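Local atomic coordinates of putative hydrolase (Bacteroides ovatus, PDB entry 4HBS), a protein that is probably a hydrolase, built as a five-bladed beta-propeller of the beta-fructosidase clan, whose substrate and reaction are not established. Residues 69-74 with 100-105; 189-194 with 216-221; 220-225 with 275-280; 297-302 with 358-363; 369-374 with 403-408. One frame throughout, in Å; residues are numbered along the deposited sequence.

Contact 1 of 5, residues 69-74 with 100-105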
# COMPACT_ATOMS: atom_id res chain seq x y z
N GLY A 69 12.56 13.97 7.18
CA GLY A 69 13.32 12.74 7.35
C GLY A 69 12.51 11.56 7.86
O GLY A 69 13.02 10.43 7.85
N ASN A 70 11.26 11.79 8.31
CA ASN A 70 10.39 10.72 8.80
C ASN A 70 9.66 10.09 7.63
O ASN A 70 9.71 10.62 6.52
CB ASN A 70 9.37 11.25 9.81
CG ASN A 70 9.97 11.99 10.98
OD1 ASN A 70 11.04 11.65 11.48
ND2 ASN A 70 9.29 13.04 11.45
N ILE A 71 8.98 8.95 7.88
CA ILE A 71 8.19 8.21 6.89
C ILE A 71 6.80 8.01 7.45
O ILE A 71 6.66 7.59 8.60
CB ILE A 71 8.85 6.86 6.50
CG1 ILE A 71 10.23 7.09 5.86
CG2 ILE A 71 7.93 6.04 5.56
CD1 ILE A 71 11.02 5.91 5.71
N PHE A 72 5.78 8.29 6.64
CA PHE A 72 4.38 8.14 7.03
C PHE A 72 3.88 6.77 6.55
O PHE A 72 3.99 6.47 5.37
CB PHE A 72 3.55 9.29 6.44
CG PHE A 72 2.07 9.05 6.46
CD1 PHE A 72 1.31 9.38 7.57
CD2 PHE A 72 1.43 8.42 5.40
CE1 PHE A 72 -0.05 9.09 7.62
CE2 PHE A 72 0.08 8.13 5.44
CZ PHE A 72 -0.66 8.45 6.56
N TRP A 73 3.31 5.97 7.45
CA TRP A 73 2.75 4.65 7.13
C TRP A 73 1.26 4.68 7.34
O TRP A 73 0.84 5.13 8.41
CB TRP A 73 3.35 3.57 8.05
CG TRP A 73 4.80 3.34 7.86
CD1 TRP A 73 5.82 4.18 8.22
CD2 TRP A 73 5.41 2.15 7.35
NE1 TRP A 73 7.03 3.59 7.94
CE2 TRP A 73 6.81 2.34 7.42
CE3 TRP A 73 4.92 0.96 6.79
CZ2 TRP A 73 7.72 1.39 6.95
CZ3 TRP A 73 5.82 0.01 6.34
CH2 TRP A 73 7.20 0.22 6.42
N SER A 74 0.46 4.19 6.37
CA SER A 74 -0.99 4.08 6.54
C SER A 74 -1.41 2.63 6.42
O SER A 74 -0.84 1.88 5.62
CB SER A 74 -1.76 4.95 5.55
OG SER A 74 -1.62 4.53 4.21
N MSE A 100 0.72 5.81 11.27
CA MSE A 100 1.94 5.77 12.07
C MSE A 100 3.03 6.63 11.40
O MSE A 100 2.95 6.87 10.19
CB MSE A 100 2.39 4.29 12.19
CG MSE A 100 3.71 4.05 12.92
SE MSE A 100 5.19 3.92 11.74
CE MSE A 100 4.91 2.24 11.16
N VAL A 101 3.99 7.12 12.19
CA VAL A 101 5.14 7.89 11.69
C VAL A 101 6.40 7.17 12.11
O VAL A 101 6.59 6.93 13.29
CB VAL A 101 5.20 9.37 12.20
CG1 VAL A 101 6.42 10.08 11.61
CG2 VAL A 101 3.93 10.14 11.86
N GLN A 102 7.26 6.81 11.14
CA GLN A 102 8.54 6.18 11.42
C GLN A 102 9.60 7.24 11.42
O GLN A 102 9.73 7.94 10.42
CB GLN A 102 8.87 5.13 10.36
CG GLN A 102 10.25 4.48 10.51
CD GLN A 102 10.62 3.61 9.35
OE1 GLN A 102 9.91 3.53 8.35
NE2 GLN A 102 11.77 2.99 9.42
N THR A 103 10.38 7.37 12.51
CA THR A 103 11.47 8.34 12.61
C THR A 103 12.79 7.64 12.30
O THR A 103 12.87 6.42 12.43
CB THR A 103 11.50 8.95 14.02
OG1 THR A 103 11.61 7.89 14.98
CG2 THR A 103 10.28 9.79 14.30
N PRO A 104 13.88 8.38 11.97
CA PRO A 104 15.17 7.70 11.73
C PRO A 104 15.65 6.87 12.94
O PRO A 104 15.54 7.36 14.07
CB PRO A 104 16.13 8.86 11.45
CG PRO A 104 15.25 9.95 10.95
CD PRO A 104 14.00 9.83 11.75
N GLY A 105 16.11 5.63 12.70
CA GLY A 105 16.61 4.75 13.76
C GLY A 105 16.43 3.27 13.49
O GLY A 105 17.32 2.47 13.79

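Contact 2 of 5, residues 189-194 with 216-221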
# COMPACT_ATOMS: atom_id res chain seq x y z
N PHE A 189 -17.00 3.71 -3.75
CA PHE A 189 -18.06 4.64 -4.14
C PHE A 189 -17.70 6.11 -4.01
O PHE A 189 -18.57 6.94 -4.20
CB PHE A 189 -19.33 4.34 -3.33
CG PHE A 189 -19.35 4.76 -1.87
CD1 PHE A 189 -18.87 3.91 -0.88
CD2 PHE A 189 -20.00 5.92 -1.48
CE1 PHE A 189 -18.98 4.26 0.47
CE2 PHE A 189 -20.07 6.27 -0.13
CZ PHE A 189 -19.56 5.44 0.84
N GLY A 190 -16.43 6.43 -3.76
CA GLY A 190 -16.04 7.83 -3.63
C GLY A 190 -14.67 7.98 -3.03
O GLY A 190 -14.03 6.99 -2.68
N THR A 191 -14.20 9.24 -2.92
CA THR A 191 -12.89 9.57 -2.36
C THR A 191 -12.99 10.79 -1.46
O THR A 191 -13.84 11.65 -1.68
CB THR A 191 -11.85 9.82 -3.47
OG1 THR A 191 -11.77 8.67 -4.32
CG2 THR A 191 -10.46 10.16 -2.93
N CYS A 192 -12.10 10.86 -0.47
CA CYS A 192 -11.99 11.99 0.44
C CYS A 192 -10.60 12.53 0.33
O CYS A 192 -9.68 11.73 0.31
CB CYS A 192 -12.29 11.55 1.86
SG CYS A 192 -11.70 12.70 3.13
N LEU A 193 -10.43 13.87 0.27
CA LEU A 193 -9.11 14.48 0.25
C LEU A 193 -8.82 15.00 1.64
O LEU A 193 -9.44 15.98 2.05
CB LEU A 193 -9.00 15.59 -0.81
CG LEU A 193 -7.65 16.36 -0.88
CD1 LEU A 193 -6.50 15.41 -1.08
CD2 LEU A 193 -7.65 17.38 -2.01
N ALA A 194 -7.90 14.33 2.36
CA ALA A 194 -7.50 14.69 3.72
C ALA A 194 -6.17 15.44 3.69
O ALA A 194 -5.26 15.01 2.98
CB ALA A 194 -7.35 13.43 4.56
N ASN A 216 -16.62 14.82 0.23
CA ASN A 216 -17.33 14.82 -1.05
C ASN A 216 -16.38 15.20 -2.22
O ASN A 216 -16.84 15.76 -3.22
CB ASN A 216 -18.53 15.80 -1.01
CG ASN A 216 -19.38 15.74 0.26
OD1 ASN A 216 -20.10 14.76 0.51
ND2 ASN A 216 -19.33 16.79 1.08
N PHE A 217 -15.06 14.88 -2.11
CA PHE A 217 -14.05 15.17 -3.14
C PHE A 217 -14.46 14.47 -4.48
O PHE A 217 -14.60 15.14 -5.50
CB PHE A 217 -12.65 14.72 -2.66
CG PHE A 217 -11.51 15.12 -3.54
CD1 PHE A 217 -11.11 16.44 -3.65
CD2 PHE A 217 -10.76 14.16 -4.21
CE1 PHE A 217 -10.05 16.81 -4.47
CE2 PHE A 217 -9.70 14.52 -5.04
CZ PHE A 217 -9.35 15.85 -5.16
N ASN A 218 -14.70 13.14 -4.44
CA ASN A 218 -15.22 12.34 -5.57
C ASN A 218 -16.39 11.51 -5.13
O ASN A 218 -16.55 11.25 -3.94
CB ASN A 218 -14.18 11.32 -6.12
CG ASN A 218 -12.86 11.82 -6.57
OD1 ASN A 218 -12.68 12.98 -6.95
ND2 ASN A 218 -11.93 10.87 -6.74
N ASP A 219 -17.14 11.01 -6.10
CA ASP A 219 -18.16 9.98 -5.90
C ASP A 219 -17.87 8.91 -6.97
O ASP A 219 -18.75 8.17 -7.39
CB ASP A 219 -19.59 10.56 -5.95
CG ASP A 219 -20.05 11.10 -7.29
OD1 ASP A 219 -19.18 11.38 -8.15
OD2 ASP A 219 -21.28 11.27 -7.46
N HIS A 220 -16.58 8.79 -7.34
CA HIS A 220 -16.08 7.95 -8.40
C HIS A 220 -16.03 6.50 -7.99
O HIS A 220 -15.59 6.17 -6.89
CB HIS A 220 -14.65 8.39 -8.83
CG HIS A 220 -14.54 9.78 -9.40
ND1 HIS A 220 -15.66 10.56 -9.66
CD2 HIS A 220 -13.44 10.48 -9.74
CE1 HIS A 220 -15.20 11.71 -10.12
NE2 HIS A 220 -13.87 11.71 -10.18
N THR A 221 -16.38 5.65 -8.94
CA THR A 221 -16.39 4.20 -8.83
C THR A 221 -14.93 3.68 -8.95
O THR A 221 -14.54 2.77 -8.23
CB THR A 221 -17.37 3.64 -9.90
OG1 THR A 221 -18.64 3.59 -9.29
CG2 THR A 221 -16.96 2.28 -10.47

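Contact 3 of 5, residues 220-225 with 275-280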
# COMPACT_ATOMS: atom_id res chain seq x y z
N HIS A 220 -16.58 8.79 -7.34
CA HIS A 220 -16.08 7.95 -8.40
C HIS A 220 -16.03 6.50 -7.99
O HIS A 220 -15.59 6.17 -6.89
CB HIS A 220 -14.65 8.39 -8.83
CG HIS A 220 -14.54 9.78 -9.40
ND1 HIS A 220 -15.66 10.56 -9.66
CD2 HIS A 220 -13.44 10.48 -9.74
CE1 HIS A 220 -15.20 11.71 -10.12
NE2 HIS A 220 -13.87 11.71 -10.18
N THR A 221 -16.38 5.65 -8.94
CA THR A 221 -16.39 4.20 -8.83
C THR A 221 -14.93 3.68 -8.95
O THR A 221 -14.54 2.77 -8.23
CB THR A 221 -17.37 3.64 -9.90
OG1 THR A 221 -18.64 3.59 -9.29
CG2 THR A 221 -16.96 2.28 -10.47
N LEU A 222 -14.15 4.28 -9.87
CA LEU A 222 -12.75 3.93 -10.11
C LEU A 222 -11.87 4.63 -9.06
O LEU A 222 -12.16 5.76 -8.67
CB LEU A 222 -12.33 4.35 -11.54
CG LEU A 222 -13.18 3.79 -12.70
CD1 LEU A 222 -13.04 4.65 -13.94
CD2 LEU A 222 -12.79 2.35 -13.02
N GLY A 223 -10.83 3.94 -8.60
CA GLY A 223 -9.95 4.46 -7.57
C GLY A 223 -8.73 5.20 -8.08
O GLY A 223 -7.62 4.84 -7.70
N TYR A 224 -8.91 6.23 -8.95
CA TYR A 224 -7.77 7.01 -9.46
C TYR A 224 -7.05 7.63 -8.29
O TYR A 224 -7.68 8.31 -7.48
CB TYR A 224 -8.20 8.11 -10.44
CG TYR A 224 -8.64 7.60 -11.79
CD1 TYR A 224 -7.72 7.17 -12.72
CD2 TYR A 224 -9.99 7.63 -12.16
CE1 TYR A 224 -8.11 6.75 -14.00
CE2 TYR A 224 -10.39 7.21 -13.43
CZ TYR A 224 -9.45 6.76 -14.34
OH TYR A 224 -9.82 6.37 -15.61
N GLY A 225 -5.76 7.32 -8.15
CA GLY A 225 -4.94 7.81 -7.06
C GLY A 225 -4.60 6.80 -5.97
O GLY A 225 -3.90 7.15 -5.02
N THR A 275 -11.35 16.27 -19.20
CA THR A 275 -11.68 16.69 -17.83
C THR A 275 -12.85 15.87 -17.27
O THR A 275 -13.03 15.86 -16.05
CB THR A 275 -11.97 18.18 -17.80
OG1 THR A 275 -12.79 18.52 -18.92
CG2 THR A 275 -10.70 19.00 -17.82
N GLN A 276 -13.62 15.16 -18.14
CA GLN A 276 -14.77 14.37 -17.69
C GLN A 276 -14.36 13.01 -17.16
O GLN A 276 -13.63 12.28 -17.83
CB GLN A 276 -15.80 14.20 -18.83
CG GLN A 276 -17.16 13.62 -18.41
CD GLN A 276 -17.90 14.50 -17.41
OE1 GLN A 276 -18.37 15.59 -17.75
NE2 GLN A 276 -18.02 14.05 -16.16
N TYR A 277 -14.86 12.64 -15.96
CA TYR A 277 -14.61 11.34 -15.35
C TYR A 277 -15.16 10.24 -16.28
O TYR A 277 -16.32 10.33 -16.67
CB TYR A 277 -15.26 11.26 -13.96
CG TYR A 277 -15.29 9.87 -13.38
CD1 TYR A 277 -14.14 9.29 -12.84
CD2 TYR A 277 -16.46 9.12 -13.37
CE1 TYR A 277 -14.15 8.00 -12.31
CE2 TYR A 277 -16.49 7.83 -12.84
CZ TYR A 277 -15.34 7.28 -12.31
OH TYR A 277 -15.37 6.01 -11.79
N PRO A 278 -14.35 9.25 -16.69
CA PRO A 278 -14.84 8.27 -17.66
C PRO A 278 -15.74 7.21 -17.07
O PRO A 278 -15.64 6.90 -15.89
CB PRO A 278 -13.54 7.61 -18.16
CG PRO A 278 -12.65 7.67 -17.00
CD PRO A 278 -12.92 9.01 -16.38
N SER A 279 -16.57 6.58 -17.92
CA SER A 279 -17.37 5.45 -17.49
C SER A 279 -16.42 4.28 -17.26
O SER A 279 -15.35 4.24 -17.87
CB SER A 279 -18.42 5.10 -18.55
OG SER A 279 -17.80 4.60 -19.72
N THR A 280 -16.77 3.34 -16.38
CA THR A 280 -15.93 2.16 -16.11
C THR A 280 -15.58 1.44 -17.44
O THR A 280 -14.42 1.11 -17.68
CB THR A 280 -16.62 1.25 -15.10
OG1 THR A 280 -16.52 1.87 -13.82
CG2 THR A 280 -16.02 -0.15 -15.05

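Contact 4 of 5, residues 297-302 with 358-363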
# COMPACT_ATOMS: atom_id res chain seq x y z
N MSE A 297 -2.90 -3.15 -8.39
CA MSE A 297 -2.11 -2.22 -7.59
C MSE A 297 -0.82 -1.84 -8.33
O MSE A 297 0.28 -2.13 -7.87
CB MSE A 297 -1.80 -2.81 -6.17
CG MSE A 297 -2.90 -2.54 -5.16
SE MSE A 297 -3.26 -0.65 -4.94
CE MSE A 297 -5.04 -0.74 -4.17
N PRO A 298 -0.93 -1.22 -9.53
CA PRO A 298 0.27 -0.86 -10.28
C PRO A 298 0.99 0.31 -9.63
O PRO A 298 0.36 1.32 -9.34
CB PRO A 298 -0.29 -0.48 -11.65
CG PRO A 298 -1.63 0.05 -11.36
CD PRO A 298 -2.15 -0.80 -10.24
N TRP A 299 2.30 0.17 -9.39
CA TRP A 299 3.13 1.21 -8.80
C TRP A 299 4.04 1.71 -9.83
O TRP A 299 4.89 0.95 -10.28
CB TRP A 299 3.95 0.65 -7.64
CG TRP A 299 3.11 0.37 -6.45
CD1 TRP A 299 2.49 -0.81 -6.13
CD2 TRP A 299 2.70 1.32 -5.47
NE1 TRP A 299 1.70 -0.64 -5.02
CE2 TRP A 299 1.83 0.66 -4.57
CE3 TRP A 299 2.98 2.68 -5.27
CZ2 TRP A 299 1.27 1.31 -3.47
CZ3 TRP A 299 2.41 3.32 -4.18
CH2 TRP A 299 1.57 2.64 -3.29
N VAL A 300 3.91 2.99 -10.24
CA VAL A 300 4.78 3.59 -11.26
C VAL A 300 5.83 4.51 -10.61
O VAL A 300 5.57 5.17 -9.60
CB VAL A 300 3.94 4.33 -12.33
CG1 VAL A 300 4.82 5.11 -13.30
CG2 VAL A 300 3.05 3.34 -13.08
N PHE A 301 7.04 4.49 -11.21
CA PHE A 301 8.18 5.32 -10.83
C PHE A 301 9.13 5.44 -12.03
O PHE A 301 9.06 4.62 -12.94
CB PHE A 301 8.90 4.74 -9.59
CG PHE A 301 9.66 3.47 -9.88
CD1 PHE A 301 9.00 2.25 -9.93
CD2 PHE A 301 11.02 3.50 -10.13
CE1 PHE A 301 9.70 1.07 -10.21
CE2 PHE A 301 11.73 2.32 -10.41
CZ PHE A 301 11.06 1.12 -10.45
N LYS A 302 10.00 6.47 -12.04
CA LYS A 302 10.94 6.74 -13.13
C LYS A 302 12.36 6.58 -12.66
O LYS A 302 12.70 7.06 -11.58
CB LYS A 302 10.76 8.18 -13.67
CG LYS A 302 11.64 8.54 -14.89
CD LYS A 302 11.49 10.00 -15.31
CE LYS A 302 12.13 10.34 -16.65
NZ LYS A 302 11.53 11.56 -17.28
N MSE A 358 -1.91 -6.70 -2.28
CA MSE A 358 -1.33 -5.41 -1.95
C MSE A 358 0.20 -5.45 -2.01
O MSE A 358 0.89 -5.14 -1.03
CB MSE A 358 -1.80 -5.00 -0.56
CG MSE A 358 -1.83 -3.51 -0.38
SE MSE A 358 -3.38 -2.72 -1.18
CE MSE A 358 -4.69 -3.34 0.18
N VAL A 359 0.72 -5.86 -3.16
CA VAL A 359 2.17 -5.89 -3.35
C VAL A 359 2.55 -4.45 -3.62
O VAL A 359 2.25 -3.93 -4.69
CB VAL A 359 2.60 -6.87 -4.46
CG1 VAL A 359 4.11 -6.89 -4.59
CG2 VAL A 359 2.08 -8.27 -4.15
N ASN A 360 3.07 -3.78 -2.57
CA ASN A 360 3.41 -2.36 -2.56
C ASN A 360 4.87 -2.10 -2.64
O ASN A 360 5.66 -2.90 -2.19
CB ASN A 360 2.85 -1.70 -1.29
CG ASN A 360 1.36 -1.50 -1.35
OD1 ASN A 360 0.71 -1.68 -2.39
ND2 ASN A 360 0.78 -1.09 -0.24
N ILE A 361 5.20 -0.92 -3.19
CA ILE A 361 6.56 -0.44 -3.45
C ILE A 361 6.84 0.69 -2.46
O ILE A 361 5.93 1.46 -2.16
CB ILE A 361 6.58 -0.04 -4.97
CG1 ILE A 361 7.12 -1.19 -5.82
CG2 ILE A 361 7.26 1.29 -5.28
CD1 ILE A 361 8.61 -1.34 -5.77
N HIS A 362 8.07 0.75 -1.89
CA HIS A 362 8.44 1.74 -0.84
C HIS A 362 9.77 2.45 -1.15
O HIS A 362 10.79 2.17 -0.53
CB HIS A 362 8.51 1.05 0.54
CG HIS A 362 7.26 0.32 0.90
ND1 HIS A 362 6.09 0.99 1.15
CD2 HIS A 362 7.03 -1.01 0.95
CE1 HIS A 362 5.18 0.06 1.41
NE2 HIS A 362 5.70 -1.16 1.29
N PRO A 363 9.74 3.44 -2.07
CA PRO A 363 10.96 4.21 -2.37
C PRO A 363 11.64 4.85 -1.16
O PRO A 363 12.85 4.95 -1.15
CB PRO A 363 10.45 5.31 -3.31
CG PRO A 363 9.23 4.76 -3.91
CD PRO A 363 8.59 3.92 -2.85

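Contact 5 of 5, residues 369-374 with 403-408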
# COMPACT_ATOMS: atom_id res chain seq x y z
N GLY A 369 18.81 2.25 -4.01
CA GLY A 369 18.12 2.18 -5.30
C GLY A 369 17.37 0.89 -5.53
O GLY A 369 16.63 0.78 -6.51
N GLU A 370 17.56 -0.12 -4.63
CA GLU A 370 16.86 -1.41 -4.69
C GLU A 370 15.37 -1.21 -4.54
O GLU A 370 14.95 -0.19 -3.97
CB GLU A 370 17.39 -2.37 -3.56
CG GLU A 370 16.99 -2.07 -2.10
CD GLU A 370 17.87 -1.11 -1.32
OE1 GLU A 370 18.49 -0.23 -1.96
OE2 GLU A 370 17.92 -1.22 -0.07
N LEU A 371 14.55 -2.14 -5.02
CA LEU A 371 13.10 -2.01 -4.81
C LEU A 371 12.79 -2.52 -3.44
O LEU A 371 13.33 -3.56 -3.09
CB LEU A 371 12.29 -2.79 -5.84
CG LEU A 371 12.48 -2.38 -7.28
CD1 LEU A 371 12.01 -3.46 -8.20
CD2 LEU A 371 11.78 -1.09 -7.59
N VAL A 372 11.96 -1.82 -2.65
CA VAL A 372 11.54 -2.31 -1.34
C VAL A 372 10.06 -2.61 -1.48
O VAL A 372 9.27 -1.69 -1.68
CB VAL A 372 11.86 -1.35 -0.18
CG1 VAL A 372 11.60 -2.02 1.16
CG2 VAL A 372 13.30 -0.87 -0.28
N ILE A 373 9.71 -3.90 -1.47
CA ILE A 373 8.35 -4.39 -1.69
C ILE A 373 7.79 -4.99 -0.40
O ILE A 373 8.55 -5.54 0.40
CB ILE A 373 8.39 -5.43 -2.85
CG1 ILE A 373 8.76 -4.74 -4.19
CG2 ILE A 373 7.07 -6.18 -2.99
CD1 ILE A 373 9.35 -5.63 -5.19
N SER A 374 6.48 -4.89 -0.20
CA SER A 374 5.81 -5.46 0.96
C SER A 374 4.50 -6.08 0.52
O SER A 374 3.82 -5.51 -0.33
CB SER A 374 5.57 -4.40 2.03
OG SER A 374 4.41 -3.60 1.79
N PHE A 403 17.48 -6.30 -5.67
CA PHE A 403 18.65 -5.58 -6.16
C PHE A 403 18.92 -5.96 -7.60
O PHE A 403 18.75 -7.13 -7.98
CB PHE A 403 19.87 -5.88 -5.31
CG PHE A 403 19.79 -5.33 -3.92
CD1 PHE A 403 19.01 -5.94 -2.96
CD2 PHE A 403 20.57 -4.24 -3.55
CE1 PHE A 403 18.96 -5.45 -1.66
CE2 PHE A 403 20.53 -3.75 -2.25
CZ PHE A 403 19.72 -4.35 -1.31
N ASN A 404 19.32 -4.98 -8.40
CA ASN A 404 19.64 -5.18 -9.81
C ASN A 404 18.37 -5.57 -10.64
O ASN A 404 18.49 -6.24 -11.67
CB ASN A 404 20.77 -6.22 -9.94
CG ASN A 404 21.69 -6.01 -11.12
OD1 ASN A 404 21.82 -4.90 -11.66
ND2 ASN A 404 22.35 -7.07 -11.54
N TRP A 405 17.17 -5.10 -10.20
CA TRP A 405 15.88 -5.27 -10.91
C TRP A 405 15.95 -4.70 -12.34
O TRP A 405 15.28 -5.21 -13.24
CB TRP A 405 14.74 -4.57 -10.14
CG TRP A 405 14.98 -3.12 -9.83
CD1 TRP A 405 15.62 -2.61 -8.74
CD2 TRP A 405 14.68 -2.00 -10.67
NE1 TRP A 405 15.72 -1.24 -8.84
CE2 TRP A 405 15.17 -0.84 -10.03
CE3 TRP A 405 14.08 -1.87 -11.93
CZ2 TRP A 405 15.03 0.43 -10.58
CZ3 TRP A 405 13.97 -0.61 -12.49
CH2 TRP A 405 14.44 0.53 -11.82
N GLU A 406 16.77 -3.65 -12.55
CA GLU A 406 17.03 -2.98 -13.84
C GLU A 406 17.50 -3.97 -14.95
O GLU A 406 17.22 -3.73 -16.12
CB GLU A 406 18.11 -1.89 -13.67
CG GLU A 406 17.76 -0.79 -12.68
CD GLU A 406 18.46 -0.80 -11.33
OE1 GLU A 406 18.63 -1.90 -10.75
OE2 GLU A 406 18.78 0.31 -10.82
N SER A 407 18.23 -5.06 -14.56
CA SER A 407 18.76 -6.09 -15.46
C SER A 407 17.74 -6.75 -16.35
O SER A 407 18.11 -7.20 -17.42
CB SER A 407 19.42 -7.21 -14.65
OG SER A 407 20.43 -6.69 -13.82
N LEU A 408 16.47 -6.84 -15.91
CA LEU A 408 15.42 -7.51 -16.68
C LEU A 408 15.36 -7.10 -18.16
O LEU A 408 15.07 -7.95 -19.00
CB LEU A 408 14.05 -7.28 -16.04
CG LEU A 408 13.79 -8.03 -14.72
CD1 LEU A 408 12.47 -7.63 -14.16
CD2 LEU A 408 13.84 -9.54 -14.90

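Contact 1 of 5, residues 69-74 with 100-105
Trp73 and the selenomethionine Met100 form the dense end of this contact, where antiparallel strands 71-74 and 100-102 run side by side as the two middle strands of a propeller blade. The CE methyl of Met100 lies over the indole, 3.7 Å from the centroid of the Trp73 five-membered ring, and SE stands obliquely to it in a Met-aromatic contact. Bends at chi2 (-95°) and chi3 fold this unbranched chain back along the indole. Regular backbone bonds tie Trp73 to Met100 and Ile71 to Gln102, such as Gln102 N to Ile71 O at 2.7 Å. Between them Phe72 and Val101 form a non-hydrogen-bonded pair on the other face, where Phe72 packs on Met170 and Met172 of the next blade.

The far end is looser. Asn70 OD1 meets carbon, with Thr103 CG2 at 3.5 Å, while its ND2 bonds to Tyr207. Gly69 and Pro104 are solvent-exposed, and the positive phi of Gly69 suits a residue without a side chain.

Gln102 closes the tight part: its extended side chain carries an amide whose NE2 bonds to Tyr45 and whose OE1 meets the indole edge, where Trp73 NE1 donates to Gln102 OE1 over 2.9 Å along a bent path (141° at the hydrogen).

Contact 2 of 5, residues 189-194 with 216-221
Leu193 lays its CB over one face of the Phe217 ring, 3.8 Å from the ring centroid, in a CH-pi contact. One branch reaches on toward the rim, with Leu193 CD2 3.5 Å from Phe217 CE1. The ring is brought there because Phe217 CG stands opposite the backbone N (chi1 -173°), which swings the aromatic group across the leucine; two bulky apolar residues suit this partly covered place. Beside them Thr191 and Asn218 make an antiparallel hydrogen-bonded pair, with side chains side by side on one face. Its two backbone bonds are long: Thr191 N to Asn218 O and Asn218 N to Thr191 O both measure 3.3 Å. The first is straight at the hydrogen, yet its donor sits well above the carbonyl plane of Asn218.

Farther along, Gly190 passes close to Asp219, CA to CA 3.8 Å, an approach that suits a residue without a side chain. In the next shell, Arg188 bonds to Thr191 OG1 and to the carbonyl of Gly190, while Tyr262 holds His220 NE2. The chain turns a corner at Asn216 and Phe217, the pair Thr191-Asn218 follows, and beyond it the chain leaves strand 187-197. Strand 210-218 is thus the outermost of an antiparallel four-stranded propeller blade, peeling away to lead into the next blade.

Contact 3 of 5, residues 220-225 with 275-280
The His220 and Tyr277 rings stack face to face, their centroids 3.9 Å apart and their planes inclined by 16°. Tyr277 CD1 sits over the centre of the imidazole, whereas His220 CG lies nearer the rim of the phenol ring. A third ring joins at an edge: Tyr277 CE1 comes close to the plane of the Tyr224 ring, 4.0 Å from Tyr224 CE2. With its CG opposite the backbone N (chi1 168°), Tyr277 reaches across the histidine until its hydroxyl meets the backbone of 221-222. There it accepts a straight bond of 2.9 Å from Leu222 N to Tyr277 OH, and a weak one from Thr221 N. Leu222 CD1 packs 3.9 Å from Tyr277 CZ, a branched apolar group fitting beside the phenol. A phenylalanine in place of Tyr277 could keep the stack but would probably leave the backbone N-H of Leu222 without its acceptor.

Nearby, Pro278 CG touches Tyr224 OH at 3.4 Å. Tyr262 of strand 260-265 bonds to His220 NE2 and packs on Pro278, linking both loops to that strand. Ser279, as N-cap, starts helix 280-285, whose Ala283 packs on Leu222 and Tyr224, and strand 236-242 supports the same two side chains through Thr240.

Contact 4 of 5, residues 297-302 with 358-363
Trp299 NE1 donates to Asn360 OD1 across 3.0 Å, a weak bond because it is strongly bent (128° at the hydrogen). The amide meets the indole steeply, with planes 74° apart. An asparagine suits the place since its other end is also used: ND2 bonds to the carbonyl of Val61 in another blade, which is likely to fix the rotation of the amide and so where OD1 points. Over one face of the indole lies backbone of the second segment, Ile361 N being 3.8 Å above the ring plane. The branched side chain of Ile361 then slides past the root of the tryptophan, with Ile361 CB 3.8 Å from Trp299 CG. Trp299 has its CG opposite its own carbonyl carbon (chi1 -72°), and this torsion brings NE1 toward Asn360. At one end, two selenomethionines meet through Met297 CE and Met358 SE, 4.0 Å apart.

Strands 298-302 and 358-361 share no backbone bond; their axes come within 7.4 Å and run almost parallel, only 10° apart. Each lies at the edge of its own antiparallel sheet, near the middle of the molecule. Inner strands of adjacent blades, running side by side round the axis and packed through side chains, are characteristic of a beta-propeller.

Contact 5 of 5, residues 369-374 with 403-408
Phe403 meets Glu370 where strands 399-403 and 371-377 lie next to each other in one propeller blade, and the chain then leaves that sheet in a 3-10 turn at 405-408. Glu370 CB sits over the centre of the Phe403 ring, 3.5 Å from its centroid, and the carboxylate stays alongside the ring, its plane 20° from that of the phenyl. Glu370 CG lies between its backbone N and carbonyl carbon (chi1 72°), and this lays the aliphatic part of the glutamate on the phenyl face. The charged end is taken up elsewhere, OE1 by the backbone N of Thr368 and OE2 by a salt bridge to Arg401.

Asn404, with a positive phi that asparagine tolerates well, turns the chain. Trp405 follows and is enclosed on three sides. Leu371 CG lies 3.6 Å from the centroid of the Trp405 five-membered ring, Glu406 CG covers the opposite face, and at the edge Trp405 NE1 donates nearly straight to Gly369 O over 3.2 Å. Replacing Trp405 by an alanine is likely to open a gap beside Leu371 and to deprive Gly369 O of this donor. The adjacent blade adds Phe301 and Tyr308, which meet the indole edge-to-face, and Lys303, which forms a salt bridge with OE2 of Glu406.

Ser407 then secures the turn: the carbonyl oxygen of Asn404 accepts twice, from the backbone N of Ser407 and, at 2.9 Å from Asn404 O, from Ser407 OG.

From the N terminus, contact 1 closes a 25-residue loop inside one blade, joining its middle strands. Contact 2 does the same between the last two strands of the following blade, and contact 3 starts where it ends: the two share His220 and Thr221, so the chain leaving one blade is held at once by a loop of the next. Contact 4 then spans 55 residues to join the inner strands of two further blades, and contact 5 ties the exit of the last blade to strand 371-377. None nests within or crosses another. Contacts 4 and 5 touch directly, since strands 356-361 and 371-377 pair; that sheet also takes in the N-terminal strands 24-26 and 38-42, closing the propeller ring.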